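Local coordinates for protein putative hexose oxidase (Nonomuraea sp. ATCC 39727, PDB 5AWV) that binds FAD covalently and probably oxidises the sugar of teicoplanin-type glycopeptide antibiotics, as a flavin-dependent hexose oxidase, at residues A[69-74]-A[183-188]; A[81-86]-A[100-105]; A[163-168]-A[468-473]. One frame throughout, in Å; residues are numbered along the deposited sequence.

In the fold
From the N terminus, the chain forms helix 67-80 and at once strand 84-87. Interaction 2 closes a short loop, bringing residues 100-105 back beside 81-86 as a parallel neighbour in the mixed sheet of the FAD-binding domain. Interaction 1 closes a much longer loop around it, laying strand 179-187 of the five-stranded antiparallel sheet against helix 67-80. Interaction 3 starts before that loop has closed, at 163-168, and ends at 468-473, so interactions 1 and 3 cross while 2 and 3 follow in series. Interactions 2 and 3 both touch FAD, at the adenosine and chiefly the flavin respectively; interaction 3 ties the FAD-binding domain to the berberine-like C-terminal region, 300 residues on.

Interaction 1: residues A[69-74]-A[183-188]; sequences QVADAV and EVVVVN
Val-185 is the bump of this contact: its two methyls enter the shallow hollow that Val-70, Ala-71 and Val-74 form on one side of helix 69-74. CG1 of Val-185 goes deepest, lying 3.7 Å from Ala-71 CA, where the small alanine lets the strand come close to the helix backbone. The CB of Ala-71 flanks the same methyl at 4.1 Å, and CG2 of Val-74 lies an equal 4.1 Å from Val-185 CG1. The other branch, CG2 of Val-185, rests 3.9 Å from Val-70 CG1, which is set anti to the backbone N (chi1 176°) and reaches across to it. One helical turn on, Val-74 presents its two branches to different partners: while CG2 serves Val-185, CG1 meets Val-187 CG2 at 3.4 Å, tighter than ordinary van der Waals contact. The packing is wholly apolar and buried. The short helix and strand axes run nearly parallel, 21° apart and 8.8 Å at closest approach, which lets alternate strand residues Val-185 and Val-187 follow the same helical flank. Strand 223-229 extends this seat, Val-223 touching both Val-70 and Val-74. On strand 104-107, Ile-106 packs against Ala-73 and Val-74, placing helix 67-80 between the mixed sheet and the antiparallel sheet of the FAD-binding domain.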
loop_
_atom_site.group_PDB
_atom_site.type_symbol
_atom_site.label_atom_id
_atom_site.label_comp_id
_atom_site.label_asym_id
_atom_site.label_seq_id
_atom_site.Cartn_x
_atom_site.Cartn_y
_atom_site.Cartn_z
ATOM N N GLN A 69 8.339 -9.599 -20.373
ATOM C CA GLN A 69 7.404 -8.697 -20.910
ATOM C C GLN A 69 7.464 -7.303 -20.310
ATOM O O GLN A 69 7.241 -6.297 -21.027
ATOM C CB GLN A 69 5.989 -9.217 -20.684
ATOM C CG GLN A 69 5.594 -10.355 -21.630
ATOM C CD GLN A 69 4.225 -10.939 -21.230
ATOM O OE1 GLN A 69 3.290 -10.212 -20.995
ATOM N NE2 GLN A 69 4.142 -12.218 -21.140
ATOM N N VAL A 70 7.709 -7.207 -18.994
ATOM C CA VAL A 70 7.910 -5.861 -18.404
ATOM C C VAL A 70 9.114 -5.181 -19.069
ATOM O O VAL A 70 9.041 -3.989 -19.456
ATOM C CB VAL A 70 8.143 -5.928 -16.851
ATOM C CG1 VAL A 70 8.456 -4.564 -16.258
ATOM C CG2 VAL A 70 6.924 -6.514 -16.162
ATOM N N ALA A 71 10.234 -5.884 -19.088
ATOM C CA ALA A 71 11.456 -5.326 -19.720
ATOM C C ALA A 71 11.189 -4.836 -21.139
ATOM O O ALA A 71 11.548 -3.685 -21.478
ATOM C CB ALA A 71 12.549 -6.304 -19.711
ATOM N N ASP A 72 10.468 -5.614 -21.939
ATOM C CA ASP A 72 10.069 -5.135 -23.315
ATOM C C ASP A 72 9.167 -3.914 -23.305
ATOM O O ASP A 72 9.271 -2.988 -24.162
ATOM C CB ASP A 72 9.407 -6.230 -24.193
ATOM C CG ASP A 72 10.246 -7.522 -24.283
ATOM O OD1 ASP A 72 11.502 -7.420 -24.270
ATOM O OD2 ASP A 72 9.647 -8.644 -24.362
ATOM N N ALA A 73 8.220 -3.892 -22.364
ATOM C CA ALA A 73 7.275 -2.783 -22.286
ATOM C C ALA A 73 8.007 -1.505 -21.839
ATOM O O ALA A 73 7.788 -0.485 -22.417
ATOM C CB ALA A 73 6.123 -3.111 -21.348
ATOM N N VAL A 74 8.903 -1.609 -20.871
ATOM C CA VAL A 74 9.733 -0.487 -20.441
ATOM C C VAL A 74 10.571 0.048 -21.632
ATOM O O VAL A 74 10.446 1.228 -21.974
ATOM C CB VAL A 74 10.633 -0.904 -19.283
ATOM C CG1 VAL A 74 11.647 0.180 -18.988
ATOM C CG2 VAL A 74 9.750 -1.062 -17.988
ATOM N N GLU A 183 13.315 -8.023 -7.398
ATOM C CA GLU A 183 13.642 -8.089 -8.816
ATOM C C GLU A 183 13.061 -6.878 -9.470
ATOM O O GLU A 183 11.899 -6.578 -9.346
ATOM C CB GLU A 183 13.061 -9.344 -9.491
ATOM C CG GLU A 183 13.515 -9.502 -10.941
ATOM C CD GLU A 183 12.878 -10.743 -11.645
ATOM O OE1 GLU A 183 11.668 -10.816 -11.974
ATOM O OE2 GLU A 183 13.610 -11.649 -11.896
ATOM N N VAL A 184 13.915 -6.085 -10.110
ATOM C CA VAL A 184 13.526 -4.801 -10.659
ATOM C C VAL A 184 14.016 -4.705 -12.096
ATOM O O VAL A 184 15.178 -5.099 -12.393
ATOM C CB VAL A 184 14.209 -3.664 -9.893
ATOM C CG1 VAL A 184 13.549 -2.328 -10.241
ATOM C CG2 VAL A 184 14.112 -3.926 -8.387
ATOM N N VAL A 185 13.171 -4.140 -12.954
ATOM C CA VAL A 185 13.523 -3.801 -14.313
ATOM C C VAL A 185 13.911 -2.302 -14.310
ATOM O O VAL A 185 13.099 -1.441 -13.990
ATOM C CB VAL A 185 12.417 -4.105 -15.292
ATOM C CG1 VAL A 185 12.685 -3.548 -16.664
ATOM C CG2 VAL A 185 12.146 -5.598 -15.349
ATOM N N VAL A 186 15.177 -2.040 -14.573
ATOM C CA VAL A 186 15.739 -0.705 -14.624
ATOM C C VAL A 186 16.208 -0.337 -16.035
ATOM O O VAL A 186 16.408 -1.228 -16.852
ATOM C CB VAL A 186 16.963 -0.590 -13.665
ATOM C CG1 VAL A 186 16.520 -0.840 -12.221
ATOM C CG2 VAL A 186 18.115 -1.547 -14.061
ATOM N N VAL A 187 16.453 0.950 -16.266
ATOM C CA VAL A 187 16.850 1.460 -17.575
ATOM C C VAL A 187 18.206 2.093 -17.434
ATOM O O VAL A 187 18.357 3.033 -16.638
ATOM C CB VAL A 187 15.893 2.514 -18.072
ATOM C CG1 VAL A 187 16.396 3.161 -19.326
ATOM C CG2 VAL A 187 14.518 1.905 -18.354
ATOM N N ASN A 188 19.200 1.627 -18.224
ATOM C CA ASN A 188 20.579 2.195 -18.076
ATOM C C ASN A 188 20.763 3.487 -18.862
ATOM O O ASN A 188 19.854 3.957 -19.520
ATOM C CB ASN A 188 21.682 1.132 -18.433
ATOM C CG ASN A 188 21.651 0.712 -19.884
ATOM O OD1 ASN A 188 21.035 1.305 -20.736
ATOM N ND2 ASN A 188 22.268 -0.359 -20.128
#

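Interaction 2: residues A[81-86]-A[100-105]; sequences GKRVAV and PDVKVI. With FAD (flavin-adenine dinucleotide), chain M.
Arg-83 sets CG anti to its backbone N (chi1 178°) and stays extended through to NE, a course that carries its side chain along the backbone of Asp-101. CB, CG and CD all lie near Asp-101 O, with CB at 3.5 Å, and NH1 ends 3.6 Å from Asp-101 CB. Asp-101 turns its CG beside its own backbone N (chi1 -59°), leaving OD2 4.0 Å from Arg-83 NH1. This salt bridge is long and rests on charge alone, since the carboxylate oxygen stands off the plane of the guanidinium and receives none of its N-H groups. The firmer polar partner of Asp-101 is Lys-189 of the second subunit, held through OD1, just as Lys-82 sends its NZ to Asp-59.

The backbone carries the stronger grip. Arg-83 O accepts two N-H groups, Val-104 N at 3.0 Å almost in line with the carbonyl bond, and Lys-103 N at 2.9 Å, tilted from the carbonyl plane. Beyond this fork, Ala-85 N donates to Val-104 O at 3.0 Å. Val-84 pairs with Val-104 and Ala-85 with Ile-105 as parallel neighbours. On the Val-84 and Val-104 face, Lys-82 crosses Val-104 at about a right angle, its CD against CG2 of the valine; this face turns to helix 67-80, where Thr-77 touches both valines. Val-102 CG1 packs on Ala-85 CB at 3.9 Å.

Val-86 ends the segment at the cofactor. Its O accepts a hydrogen bond from the ribose hydroxyl O2B of FAD at 2.7 Å, and its CG1 lies against the adenine. The arrangement is the edge of the small sheet in a PCMH-type FAD-binding domain, whose parallel strand 84-87 leads directly into the FAD-binding residues Ser-88 to Cys-92, among them the covalently linked His-91.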
loop_
_atom_site.group_PDB
_atom_site.type_symbol
_atom_site.label_atom_id
_atom_site.label_comp_id
_atom_site.label_asym_id
_atom_site.label_seq_id
_atom_site.Cartn_x
_atom_site.Cartn_y
_atom_site.Cartn_z
ATOM N N GLY A 81 9.978 7.453 -26.367
ATOM C CA GLY A 81 9.926 8.601 -25.472
ATOM C C GLY A 81 8.527 8.874 -24.910
ATOM O O GLY A 81 8.127 10.035 -24.787
ATOM N N LYS A 82 7.799 7.815 -24.563
ATOM C CA LYS A 82 6.462 7.974 -23.966
ATOM C C LYS A 82 6.560 7.952 -22.396
ATOM O O LYS A 82 7.266 7.119 -21.814
ATOM C CB LYS A 82 5.502 6.921 -24.513
ATOM C CG LYS A 82 4.913 7.308 -25.875
ATOM C CD LYS A 82 3.876 6.255 -26.302
ATOM C CE LYS A 82 3.494 6.347 -27.785
ATOM N NZ LYS A 82 2.999 7.710 -28.085
ATOM N N ARG A 83 5.943 8.915 -21.738
ATOM C CA ARG A 83 5.964 8.980 -20.278
ATOM C C ARG A 83 5.179 7.771 -19.665
ATOM O O ARG A 83 4.064 7.482 -20.062
ATOM C CB ARG A 83 5.318 10.207 -19.796
ATOM C CG ARG A 83 5.310 10.244 -18.306
ATOM C CD ARG A 83 5.242 11.663 -17.864
ATOM N NE ARG A 83 4.942 11.712 -16.460
ATOM C CZ ARG A 83 4.816 12.822 -15.763
ATOM N NH1 ARG A 83 4.953 14.033 -16.354
ATOM N NH2 ARG A 83 4.518 12.711 -14.479
ATOM N N VAL A 84 5.831 7.027 -18.801
ATOM C CA VAL A 84 5.273 5.751 -18.341
ATOM C C VAL A 84 4.935 5.837 -16.840
ATOM O O VAL A 84 5.623 6.551 -16.105
ATOM C CB VAL A 84 6.244 4.597 -18.625
ATOM C CG1 VAL A 84 7.522 4.660 -17.825
ATOM C CG2 VAL A 84 5.589 3.232 -18.469
ATOM N N ALA A 85 3.933 5.059 -16.399
ATOM C CA ALA A 85 3.702 4.827 -14.976
ATOM C C ALA A 85 3.222 3.368 -14.796
ATOM O O ALA A 85 2.541 2.836 -15.675
ATOM C CB ALA A 85 2.681 5.803 -14.463
ATOM N N VAL A 86 3.615 2.733 -13.707
ATOM C CA VAL A 86 3.234 1.349 -13.400
ATOM C C VAL A 86 1.981 1.436 -12.530
ATOM O O VAL A 86 1.859 2.344 -11.733
ATOM C CB VAL A 86 4.326 0.589 -12.597
ATOM C CG1 VAL A 86 3.883 -0.846 -12.316
ATOM C CG2 VAL A 86 5.644 0.692 -13.337
ATOM N N PRO A 100 -2.952 13.713 -16.867
ATOM C CA PRO A 100 -2.926 13.918 -18.318
ATOM C C PRO A 100 -1.577 13.639 -19.016
ATOM O O PRO A 100 -1.566 13.386 -20.221
ATOM C CB PRO A 100 -3.339 15.386 -18.476
ATOM C CG PRO A 100 -3.842 15.846 -17.138
ATOM C CD PRO A 100 -3.369 14.908 -16.105
ATOM N N ASP A 101 -0.452 13.719 -18.320
ATOM C CA ASP A 101 0.849 13.495 -18.952
ATOM C C ASP A 101 1.339 12.071 -19.147
ATOM O O ASP A 101 2.208 11.831 -19.983
ATOM C CB ASP A 101 1.930 14.297 -18.248
ATOM C CG ASP A 101 1.645 15.779 -18.273
ATOM O OD1 ASP A 101 1.007 16.257 -19.205
ATOM O OD2 ASP A 101 1.994 16.469 -17.318
ATOM N N VAL A 102 0.726 11.099 -18.487
ATOM C CA VAL A 102 1.153 9.719 -18.589
ATOM C C VAL A 102 0.620 9.178 -19.889
ATOM O O VAL A 102 -0.590 9.155 -20.158
ATOM C CB VAL A 102 0.668 8.859 -17.357
ATOM C CG1 VAL A 102 0.876 7.399 -17.576
ATOM C CG2 VAL A 102 1.473 9.227 -16.119
ATOM N N LYS A 103 1.507 8.628 -20.689
ATOM C CA LYS A 103 1.052 8.087 -21.939
ATOM C C LYS A 103 0.969 6.592 -22.005
ATOM O O LYS A 103 0.288 6.058 -22.899
ATOM C CB LYS A 103 1.980 8.594 -23.055
ATOM C CG LYS A 103 1.997 10.098 -23.211
ATOM C CD LYS A 103 0.665 10.686 -23.649
ATOM C CE LYS A 103 0.702 12.209 -23.562
ATOM N NZ LYS A 103 -0.581 12.722 -24.120
ATOM N N VAL A 104 1.748 5.906 -21.203
ATOM C CA VAL A 104 1.595 4.479 -21.119
ATOM C C VAL A 104 1.464 4.066 -19.673
ATOM O O VAL A 104 2.282 4.468 -18.843
ATOM C CB VAL A 104 2.816 3.809 -21.708
ATOM C CG1 VAL A 104 2.716 2.334 -21.590
ATOM C CG2 VAL A 104 2.889 4.106 -23.225
ATOM N N ILE A 105 0.493 3.204 -19.383
ATOM C CA ILE A 105 0.452 2.524 -18.075
ATOM C C ILE A 105 0.907 1.090 -18.234
ATOM O O ILE A 105 0.396 0.378 -19.091
ATOM C CB ILE A 105 -0.965 2.608 -17.465
ATOM C CG1 ILE A 105 -1.288 4.054 -17.245
ATOM C CG2 ILE A 105 -1.015 1.814 -16.150
ATOM C CD1 ILE A 105 -2.663 4.334 -16.714
HETATM P PA FAD M . -0.558 2.126 -7.320
HETATM O O1A FAD M . -1.445 3.348 -7.437
HETATM O O2A FAD M . -0.692 1.007 -8.246
HETATM O O5B FAD M . 0.961 2.559 -7.253
HETATM C C5B FAD M . 1.466 3.605 -6.353
HETATM C C4B FAD M . 2.780 4.117 -6.853
HETATM O O4B FAD M . 3.800 3.113 -6.903
HETATM C C3B FAD M . 2.773 4.749 -8.254
HETATM O O3B FAD M . 3.767 5.787 -8.442
HETATM C C2B FAD M . 3.085 3.528 -9.064
HETATM O O2B FAD M . 3.538 3.890 -10.325
HETATM C C1B FAD M . 4.098 2.809 -8.237
HETATM N N9A FAD M . 4.098 1.392 -8.516
HETATM C C8A FAD M . 3.098 0.502 -8.492
HETATM N N7A FAD M . 3.532 -0.754 -8.737
HETATM C C5A FAD M . 4.846 -0.690 -8.904
HETATM C C6A FAD M . 5.908 -1.652 -9.266
HETATM N N6A FAD M . 5.564 -2.922 -9.461
HETATM N N1A FAD M . 7.185 -1.170 -9.342
HETATM C C2A FAD M . 7.471 0.152 -9.157
HETATM N N3A FAD M . 6.544 1.105 -8.866
HETATM C C4A FAD M . 5.240 0.714 -8.787
HETATM N N1 FAD M . -0.804 2.117 3.529
HETATM C C2 FAD M . -0.360 1.563 4.696
HETATM O O2 FAD M . 0.873 1.461 4.891
HETATM N N3 FAD M . -1.196 1.091 5.634
HETATM C C4 FAD M . -2.527 1.012 5.432
HETATM O O4 FAD M . -3.293 0.529 6.296
HETATM C C4X FAD M . -3.081 1.553 4.183
HETATM N N5 FAD M . -4.430 1.520 3.894
HETATM C C5X FAD M . -4.937 1.933 2.692
HETATM C C6 FAD M . -6.321 1.794 2.454
HETATM C C7 FAD M . -6.772 2.343 1.224
HETATM C C7M FAD M . -8.288 2.270 0.904
HETATM C C8 FAD M . -5.846 2.945 0.185
HETATM C C8M FAD M . -6.322 3.263 -1.212
HETATM C C9 FAD M . -4.465 2.983 0.475
HETATM C C9A FAD M . -3.993 2.537 1.675
HETATM N N10 FAD M . -2.615 2.583 2.019
HETATM C C10 FAD M . -2.126 2.086 3.216
HETATM C "C1'" FAD M . -1.621 3.207 1.086
HETATM C "C2'" FAD M . -0.937 2.222 0.215
HETATM O "O2'" FAD M . 0.071 1.625 1.009
HETATM C "C3'" FAD M . -0.310 3.046 -0.846
HETATM O "O3'" FAD M . -1.388 3.739 -1.478
HETATM C "C4'" FAD M . 0.434 2.140 -1.865
HETATM O "O4'" FAD M . 1.387 2.968 -2.537
HETATM C "C5'" FAD M . -0.565 1.617 -2.866
HETATM O "O5'" FAD M . 0.065 0.671 -3.752
HETATM P P FAD M . -0.704 0.213 -5.042
HETATM O O1P FAD M . 0.063 -0.802 -5.738
HETATM O O2P FAD M . -2.134 -0.164 -4.773
HETATM O O3P FAD M . -0.826 1.625 -5.787
#

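Interaction 3: residues A[163-168]-A[468-473]; sequences GGYGPL and GAYINY. With FAD (flavin-adenine dinucleotide), chain M; N1L (2-amino-2-deoxy-beta-D-glucopyranuronic acid), chain B.
Tyr-165 turns the edge of its ring toward the face of Tyr-470 in an offset edge-to-face pair, planes at 77° and centroids 5.6 Å apart. The touching atoms are Tyr-165 CE1 and Tyr-470 CE2. Tyr-473 crosses Tyr-165 at about a right angle, and their hydroxyls share a short hydrogen bond, OH to OH 2.6 Å. Tyr-470 also packs against Tyr-473, its CD2 centred on one face, while O4 of the aminoglucuronic acid N1L lies over the opposite face, toward the rim. Residues 470-473 form a type I beta turn, which brings these two rings together and swings Asn-472 toward the ribityl chain. Here the berberine-like region meets the FAD-binding domain at the pyrimidine end of the flavin, characteristic of berberine bridge enzyme-like oxidases. The pyrimidine is gripped from both segments: Tyr-470 OH donates to FAD O2 at 2.5 Å in the plane of its own ring, Tyr-165 N donates to the same oxygen, and FAD N3 donates to Tyr-165 O at 2.8 Å. Two donors on O2 would probably stabilise negative charge there. Asn-472 ND2 fixes the Tyr-470 hydroxyl with a nearly straight bond of 3.1 Å in the amide plane, while the same nitrogen also bonds His-159 O; its OD1 accepts a hydrogen bond from FAD O4' at 2.8 Å. Gly-163 closes the preceding helix in a Schellman motif, its carbonyl carbon at the edge of the Tyr-470 ring.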
loop_
_atom_site.group_PDB
_atom_site.type_symbol
_atom_site.label_atom_id
_atom_site.label_comp_id
_atom_site.label_asym_id
_atom_site.label_seq_id
_atom_site.Cartn_x
_atom_site.Cartn_y
_atom_site.Cartn_z
ATOM N N GLY A 163 6.881 1.171 2.265
ATOM C CA GLY A 163 6.973 1.044 3.715
ATOM C C GLY A 163 5.729 0.593 4.432
ATOM O O GLY A 163 5.564 0.882 5.606
ATOM N N GLY A 164 4.894 -0.192 3.742
ATOM C CA GLY A 164 3.671 -0.781 4.251
ATOM C C GLY A 164 3.668 -1.143 5.716
ATOM O O GLY A 164 4.603 -1.773 6.248
ATOM N N TYR A 165 2.557 -0.780 6.368
ATOM C CA TYR A 165 2.331 -1.093 7.786
ATOM C C TYR A 165 0.842 -1.291 8.051
ATOM O O TYR A 165 0.029 -0.901 7.186
ATOM C CB TYR A 165 2.908 0.043 8.682
ATOM C CG TYR A 165 1.971 1.133 8.902
ATOM C CD1 TYR A 165 1.712 2.022 7.894
ATOM C CD2 TYR A 165 1.220 1.214 10.116
ATOM C CE1 TYR A 165 0.785 3.026 8.023
ATOM C CE2 TYR A 165 0.285 2.250 10.287
ATOM C CZ TYR A 165 0.080 3.160 9.241
ATOM O OH TYR A 165 -0.850 4.192 9.293
ATOM N N GLY A 166 0.506 -1.751 9.268
ATOM C CA GLY A 166 -0.867 -1.987 9.668
ATOM C C GLY A 166 -0.987 -2.351 11.116
ATOM O O GLY A 166 -0.020 -2.155 11.910
ATOM N N PRO A 167 -2.125 -2.942 11.491
ATOM C CA PRO A 167 -2.378 -3.283 12.913
ATOM C C PRO A 167 -1.389 -4.200 13.544
ATOM O O PRO A 167 -1.237 -4.130 14.763
ATOM C CB PRO A 167 -3.798 -3.903 12.887
ATOM C CG PRO A 167 -4.449 -3.226 11.686
ATOM C CD PRO A 167 -3.328 -3.151 10.664
ATOM N N LEU A 168 -0.682 -5.063 12.808
ATOM C CA LEU A 168 0.294 -5.905 13.398
ATOM C C LEU A 168 1.724 -5.323 13.453
ATOM O O LEU A 168 2.703 -6.015 13.911
ATOM C CB LEU A 168 0.355 -7.252 12.723
ATOM C CG LEU A 168 -0.874 -8.172 12.709
ATOM C CD1 LEU A 168 -0.516 -9.505 12.083
ATOM C CD2 LEU A 168 -1.376 -8.359 14.097
ATOM N N GLY A 468 8.067 14.311 10.252
ATOM C CA GLY A 468 7.816 14.309 8.845
ATOM C C GLY A 468 6.607 13.483 8.421
ATOM O O GLY A 468 5.649 13.435 9.163
ATOM N N ALA A 469 6.700 12.811 7.269
ATOM C CA ALA A 469 5.611 12.157 6.624
ATOM C C ALA A 469 6.015 10.847 5.983
ATOM O O ALA A 469 7.177 10.566 5.895
ATOM C CB ALA A 469 4.931 13.102 5.633
ATOM N N TYR A 470 4.994 10.042 5.679
ATOM C CA TYR A 470 5.087 8.682 5.268
ATOM C C TYR A 470 4.823 8.660 3.729
ATOM O O TYR A 470 3.755 9.089 3.266
ATOM C CB TYR A 470 4.053 7.886 5.982
ATOM C CG TYR A 470 3.851 6.456 5.515
ATOM C CD1 TYR A 470 4.931 5.615 5.251
ATOM C CD2 TYR A 470 2.576 5.927 5.394
ATOM C CE1 TYR A 470 4.729 4.301 4.850
ATOM C CE2 TYR A 470 2.360 4.600 5.042
ATOM C CZ TYR A 470 3.429 3.762 4.795
ATOM O OH TYR A 470 3.167 2.452 4.418
ATOM N N ILE A 471 5.790 8.180 2.955
ATOM C CA ILE A 471 5.714 8.208 1.443
ATOM C C ILE A 471 4.610 7.381 0.833
ATOM O O ILE A 471 4.204 7.691 -0.228
ATOM C CB ILE A 471 7.115 7.842 0.800
ATOM C CG1 ILE A 471 7.204 8.196 -0.684
ATOM C CG2 ILE A 471 7.414 6.392 0.950
ATOM C CD1 ILE A 471 7.166 9.698 -0.971
ATOM N N ASN A 472 4.054 6.407 1.570
ATOM C CA ASN A 472 2.835 5.732 1.075
ATOM C C ASN A 472 1.556 6.494 1.212
ATOM O O ASN A 472 0.515 6.084 0.627
ATOM C CB ASN A 472 2.685 4.314 1.668
ATOM C CG ASN A 472 3.189 3.212 0.765
ATOM O OD1 ASN A 472 3.248 3.352 -0.451
ATOM N ND2 ASN A 472 3.536 2.094 1.371
ATOM N N TYR A 473 1.643 7.604 1.950
ATOM C CA TYR A 473 0.596 8.645 1.945
ATOM C C TYR A 473 1.051 9.935 1.269
ATOM O O TYR A 473 1.099 11.035 1.884
ATOM C CB TYR A 473 0.238 8.967 3.390
ATOM C CG TYR A 473 -0.302 7.893 4.243
ATOM C CD1 TYR A 473 -0.859 6.712 3.742
ATOM C CD2 TYR A 473 -0.160 8.030 5.661
ATOM C CE1 TYR A 473 -1.315 5.713 4.603
ATOM C CE2 TYR A 473 -0.656 7.044 6.548
ATOM C CZ TYR A 473 -1.251 5.892 6.030
ATOM O OH TYR A 473 -1.739 4.908 6.983
HETATM P PA FAD M . -0.558 2.126 -7.320
HETATM O O1A FAD M . -1.445 3.348 -7.437
HETATM O O2A FAD M . -0.692 1.007 -8.246
HETATM O O5B FAD M . 0.961 2.559 -7.253
HETATM C C5B FAD M . 1.466 3.605 -6.353
HETATM C C4B FAD M . 2.780 4.117 -6.853
HETATM O O4B FAD M . 3.800 3.113 -6.903
HETATM C C3B FAD M . 2.773 4.749 -8.254
HETATM O O3B FAD M . 3.767 5.787 -8.442
HETATM C C2B FAD M . 3.085 3.528 -9.064
HETATM O O2B FAD M . 3.538 3.890 -10.325
HETATM C C1B FAD M . 4.098 2.809 -8.237
HETATM N N9A FAD M . 4.098 1.392 -8.516
HETATM C C8A FAD M . 3.098 0.502 -8.492
HETATM N N7A FAD M . 3.532 -0.754 -8.737
HETATM C C5A FAD M . 4.846 -0.690 -8.904
HETATM C C6A FAD M . 5.908 -1.652 -9.266
HETATM N N6A FAD M . 5.564 -2.922 -9.461
HETATM N N1A FAD M . 7.185 -1.170 -9.342
HETATM C C2A FAD M . 7.471 0.152 -9.157
HETATM N N3A FAD M . 6.544 1.105 -8.866
HETATM C C4A FAD M . 5.240 0.714 -8.787
HETATM N N1 FAD M . -0.804 2.117 3.529
HETATM C C2 FAD M . -0.360 1.563 4.696
HETATM O O2 FAD M . 0.873 1.461 4.891
HETATM N N3 FAD M . -1.196 1.091 5.634
HETATM C C4 FAD M . -2.527 1.012 5.432
HETATM O O4 FAD M . -3.293 0.529 6.296
HETATM C C4X FAD M . -3.081 1.553 4.183
HETATM N N5 FAD M . -4.430 1.520 3.894
HETATM C C5X FAD M . -4.937 1.933 2.692
HETATM C C6 FAD M . -6.321 1.794 2.454
HETATM C C7 FAD M . -6.772 2.343 1.224
HETATM C C7M FAD M . -8.288 2.270 0.904
HETATM C C8 FAD M . -5.846 2.945 0.185
HETATM C C8M FAD M . -6.322 3.263 -1.212
HETATM C C9 FAD M . -4.465 2.983 0.475
HETATM C C9A FAD M . -3.993 2.537 1.675
HETATM N N10 FAD M . -2.615 2.583 2.019
HETATM C C10 FAD M . -2.126 2.086 3.216
HETATM C "C1'" FAD M . -1.621 3.207 1.086
HETATM C "C2'" FAD M . -0.937 2.222 0.215
HETATM O "O2'" FAD M . 0.071 1.625 1.009
HETATM C "C3'" FAD M . -0.310 3.046 -0.846
HETATM O "O3'" FAD M . -1.388 3.739 -1.478
HETATM C "C4'" FAD M . 0.434 2.140 -1.865
HETATM O "O4'" FAD M . 1.387 2.968 -2.537
HETATM C "C5'" FAD M . -0.565 1.617 -2.866
HETATM O "O5'" FAD M . 0.065 0.671 -3.752
HETATM P P FAD M . -0.704 0.213 -5.042
HETATM O O1P FAD M . 0.063 -0.802 -5.738
HETATM O O2P FAD M . -2.134 -0.164 -4.773
HETATM O O3P FAD M . -0.826 1.625 -5.787
HETATM C C1 N1L B . -8.323 4.474 4.165
HETATM C C2 N1L B . -8.389 6.084 4.058
HETATM C C3 N1L B . -7.026 6.718 3.719
HETATM C C4 N1L B . -6.038 6.245 4.763
HETATM C C5 N1L B . -5.843 4.711 4.617
HETATM C C6 N1L B . -4.743 4.149 5.555
HETATM N N2 N1L B . -9.363 6.564 3.081
HETATM O O3 N1L B . -7.087 8.222 3.789
HETATM O O4 N1L B . -4.725 6.997 4.659
HETATM O O5 N1L B . -7.111 4.027 4.971
HETATM O O6B N1L B . -5.199 3.756 6.844
HETATM O O6A N1L B . -3.807 5.107 5.847
#